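Local structure of NDP-N-acetyl-D-galactosaminuronic acid dehydrogenase (Methanosarcina mazei Go1, 3G79) at residues Ser6-Glu9 with Lys10-Glu14; Glu79-Gly82 with Lys83-Ala87. The protein probably oxidises UDP-N-acetyl-D-mannosamine to UDP-N-acetyl-D-mannosaminuronate with two molecules of NAD+, as a member of the UDP-glucose/GDP-mannose dehydrogenase family. All coordinates share one frame; numbering follows the deposited sequence.

Interaction 1: Ser6-Glu9 with Lys10-Glu14; sequences SKLE and KLLKE
The first turns of the N-terminal helix 7-15, opened by a capping box, bring Leu-8 and Leu-12 together one turn apart. CD2 of Leu-12 sits 3.6 Å from CG of Leu-8 and equally near its CD1, the two side chains crossing at a slant. Leu-8 reaches this place because its CG lies anti to the backbone N (chi1 176°), which brings a side chain that starts away from the next turn back alongside it. At the helix start, Ser-6 is the N-cap: its OG accepts from N of Glu-9 at 3.2 Å, almost straight. The reciprocal capping-box bond, Ser-6 N to Glu-9 OE1, is modelled improbably short, so its exact length is doubtful. Main-chain bonds then carry the helix on, Lys-10 N to Ser-6 O at 3.1 Å, Leu-11 N to Lys-7 O at 3.1 Å and Leu-12 N to Leu-8 O at 2.8 Å. The aliphatic part of Lys-10 runs close to the Ser-6 carbonyl, its CG 3.3 Å from Ser-6 O, while NZ bonds to Met-5 O. Leu-8 and Leu-12 also touch helix 204-214, at Ala-205 and Arg-209 respectively. Replacing Leu-12 with an alanine would probably open a gap beside the branched end of Leu-8 and remove the contact with Arg-209. Chemically, the box gives Glu-9 N a side-chain acceptor where no preceding helical turn supplies a carbonyl, and the leucines provide an apolar side.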
# COMPACT_ATOMS: atom_id res chain seq x y z
N SER A 6 -35.91 8.98 19.66
CA SER A 6 -35.13 9.81 20.57
C SER A 6 -35.63 11.25 20.54
O SER A 6 -36.32 11.66 19.63
CB SER A 6 -33.64 9.75 20.24
OG SER A 6 -33.30 10.85 19.41
N LYS A 7 -35.26 12.00 21.56
CA LYS A 7 -35.51 13.44 21.59
C LYS A 7 -35.09 14.15 20.31
O LYS A 7 -35.89 14.83 19.69
CB LYS A 7 -34.84 14.06 22.81
CG LYS A 7 -35.19 15.51 23.04
CD LYS A 7 -34.44 16.00 24.23
CE LYS A 7 -34.71 17.47 24.45
NZ LYS A 7 -33.89 17.97 25.59
N LEU A 8 -33.82 14.00 19.91
CA LEU A 8 -33.31 14.64 18.68
C LEU A 8 -34.09 14.24 17.41
O LEU A 8 -34.51 15.11 16.62
CB LEU A 8 -31.81 14.37 18.50
CG LEU A 8 -31.14 14.89 17.22
CD1 LEU A 8 -31.36 16.40 17.04
CD2 LEU A 8 -29.65 14.55 17.19
N GLU A 9 -34.29 12.93 17.24
CA GLU A 9 -35.07 12.36 16.15
C GLU A 9 -36.43 13.06 15.99
O GLU A 9 -36.86 13.33 14.86
CB GLU A 9 -35.25 10.85 16.34
CG GLU A 9 -33.98 10.01 16.16
CD GLU A 9 -34.08 8.59 16.79
OE1 GLU A 9 -35.04 8.32 17.55
OE2 GLU A 9 -33.18 7.76 16.51
N LYS A 10 -37.09 13.33 17.13
CA LYS A 10 -38.42 13.97 17.19
C LYS A 10 -38.36 15.43 16.71
O LYS A 10 -39.14 15.85 15.84
CB LYS A 10 -38.99 13.99 18.61
CG LYS A 10 -39.40 12.66 19.21
CD LYS A 10 -39.62 12.83 20.73
CE LYS A 10 -40.45 11.70 21.35
NZ LYS A 10 -39.96 10.34 20.98
N LEU A 11 -37.42 16.19 17.30
CA LEU A 11 -37.17 17.56 16.90
C LEU A 11 -36.90 17.63 15.44
O LEU A 11 -37.39 18.51 14.78
CB LEU A 11 -35.94 18.09 17.60
CG LEU A 11 -36.10 18.44 19.05
CD1 LEU A 11 -34.74 18.57 19.68
CD2 LEU A 11 -36.84 19.75 19.03
N LEU A 12 -36.09 16.70 14.95
CA LEU A 12 -35.78 16.63 13.55
C LEU A 12 -37.01 16.31 12.70
O LEU A 12 -37.27 17.01 11.73
CB LEU A 12 -34.62 15.67 13.29
CG LEU A 12 -33.16 16.10 13.08
CD1 LEU A 12 -32.84 17.54 13.48
CD2 LEU A 12 -32.26 15.10 13.81
N LYS A 13 -37.81 15.31 13.07
CA LYS A 13 -38.97 15.00 12.22
C LYS A 13 -39.95 16.16 12.27
O LYS A 13 -40.56 16.49 11.26
CB LYS A 13 -39.66 13.65 12.56
CG LYS A 13 -39.06 12.38 11.82
CD LYS A 13 -39.08 12.38 10.21
CE LYS A 13 -38.43 11.09 9.62
NZ LYS A 13 -37.54 11.26 8.39
N GLU A 14 -40.07 16.78 13.44
CA GLU A 14 -40.90 17.96 13.65
C GLU A 14 -40.43 19.24 12.89
O GLU A 14 -41.28 20.06 12.51
CB GLU A 14 -41.08 18.18 15.16
CG GLU A 14 -41.07 19.62 15.64
CD GLU A 14 -40.98 19.75 17.17
OE1 GLU A 14 -40.76 20.90 17.64
OE2 GLU A 14 -41.14 18.72 17.87

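Interaction 2: Glu79-Gly82 with Lys83-Ala87; sequences ELIG and KVVKA
Ile-81 and Val-85 meet one turn apart on helix 77-86, where their side chains run alongside each other in a common direction. The apolar contact is between methyls: CG2 of Ile-81 and CG2 of Val-85 are 3.8 Å apart. In Ile-81 the CG2 branch is anti to the backbone N, leaving CG1 beside that N (chi1 -58°); in Val-85 it is CG1 that takes the anti place, and CG2 is turned back toward the preceding turn. CG2 of Val-85 also comes to 3.1 Å from Ile-81 O, a tight approach for a methyl to an oxygen.

The backbone bonds follow the i to i+4 pattern of an alpha helix. Val-84 N donates to Leu-80 O at 3.0 Å in a nearly straight bond, and Val-85 N to Ile-81 O at 2.8 Å. Lys-83 N bonds to Glu-79 O at 3.0 Å and has a second, weak bond to Leu-80 O; the latter carbonyl therefore receives two N-H groups. Lys-86 N reaches Gly-82 O at 2.9 Å.

Side-chain carbons also rest on carbonyl oxygens: CB of Lys-83 is 3.3 Å from Glu-79 O, and CB of Val-84 lies similarly close to Leu-80 O. The ammonium end of Lys-83 turns from the preceding turn to a salt bridge with Asp-39.

Within the NAD-binding domain, Leu-80 packs on Val-35 and Leu-36 of helix 30-39, and Val-84 on Ala-38. Val-84 and Val-85 both touch Phe-90, at the start of strand 90-93, an edge strand of the N-terminal mixed sheet.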
# COMPACT_ATOMS: atom_id res chain seq x y z
N GLU A 79 -20.69 32.53 -12.41
CA GLU A 79 -21.98 32.34 -13.08
C GLU A 79 -22.98 31.65 -12.14
O GLU A 79 -24.17 31.97 -12.13
CB GLU A 79 -21.82 31.55 -14.39
CG GLU A 79 -20.97 32.26 -15.47
CD GLU A 79 -19.44 32.01 -15.36
OE1 GLU A 79 -18.74 32.23 -16.37
OE2 GLU A 79 -18.94 31.61 -14.27
N LEU A 80 -22.47 30.73 -11.33
CA LEU A 80 -23.26 30.09 -10.30
C LEU A 80 -23.79 31.13 -9.29
O LEU A 80 -24.99 31.17 -9.04
CB LEU A 80 -22.44 28.99 -9.62
CG LEU A 80 -23.20 28.07 -8.66
CD1 LEU A 80 -24.53 27.60 -9.23
CD2 LEU A 80 -22.33 26.89 -8.20
N ILE A 81 -22.91 31.98 -8.75
CA ILE A 81 -23.28 33.08 -7.86
C ILE A 81 -24.33 33.96 -8.54
O ILE A 81 -25.37 34.28 -7.95
CB ILE A 81 -22.07 33.95 -7.52
CG1 ILE A 81 -20.95 33.12 -6.85
CG2 ILE A 81 -22.52 35.13 -6.66
CD1 ILE A 81 -19.56 33.68 -7.01
N GLY A 82 -24.10 34.30 -9.79
CA GLY A 82 -25.03 35.18 -10.52
C GLY A 82 -26.43 34.61 -10.58
O GLY A 82 -27.42 35.33 -10.38
N LYS A 83 -26.49 33.30 -10.79
CA LYS A 83 -27.72 32.57 -11.07
C LYS A 83 -28.52 32.50 -9.79
O LYS A 83 -29.70 32.88 -9.75
CB LYS A 83 -27.36 31.16 -11.58
CG LYS A 83 -28.49 30.13 -11.65
CD LYS A 83 -27.90 28.77 -12.11
CE LYS A 83 -28.98 27.78 -12.64
NZ LYS A 83 -29.94 27.15 -11.63
N VAL A 84 -27.84 32.04 -8.75
CA VAL A 84 -28.38 31.85 -7.42
C VAL A 84 -28.82 33.19 -6.77
O VAL A 84 -29.91 33.30 -6.17
CB VAL A 84 -27.28 31.05 -6.63
CG1 VAL A 84 -26.73 31.78 -5.44
CG2 VAL A 84 -27.72 29.62 -6.31
N VAL A 85 -27.99 34.23 -6.94
CA VAL A 85 -28.33 35.57 -6.46
C VAL A 85 -29.55 36.08 -7.24
O VAL A 85 -30.53 36.58 -6.65
CB VAL A 85 -27.11 36.52 -6.53
CG1 VAL A 85 -27.51 37.98 -6.29
CG2 VAL A 85 -26.05 36.08 -5.54
N LYS A 86 -29.54 35.91 -8.56
CA LYS A 86 -30.65 36.40 -9.39
C LYS A 86 -31.98 35.72 -9.01
O LYS A 86 -33.04 36.35 -9.08
CB LYS A 86 -30.33 36.22 -10.88
CG LYS A 86 -31.50 36.33 -11.84
CD LYS A 86 -31.11 35.76 -13.21
CE LYS A 86 -32.18 36.03 -14.29
NZ LYS A 86 -32.46 37.48 -14.56
N ALA A 87 -31.90 34.45 -8.62
CA ALA A 87 -33.07 33.66 -8.24
C ALA A 87 -33.46 33.90 -6.77
O ALA A 87 -34.36 33.24 -6.23
CB ALA A 87 -32.81 32.18 -8.48

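How the interactions relate
Interactions 1 and 2 are both local contacts within single helices, following one another in the chain. Their centres lie 34 Å apart, and their nearest atoms are about 24 Å apart without touching. Between them in sequence come strand 20-24 and helix 30-39, with Gly-25, Gly-27 and Gly-30 at the connection in a pattern consistent with a Rossmann-type NAD-binding turn. The two contacts relate to opposite ends of the same eight-stranded sheet, interaction 2 through strand 90-93 and interaction 1 through a helix that leads toward strand 223-227. Interaction 1 lies at the outside of the molecule; interaction 2 is more enclosed, with Leu-80, Ile-81 and Val-84 buried.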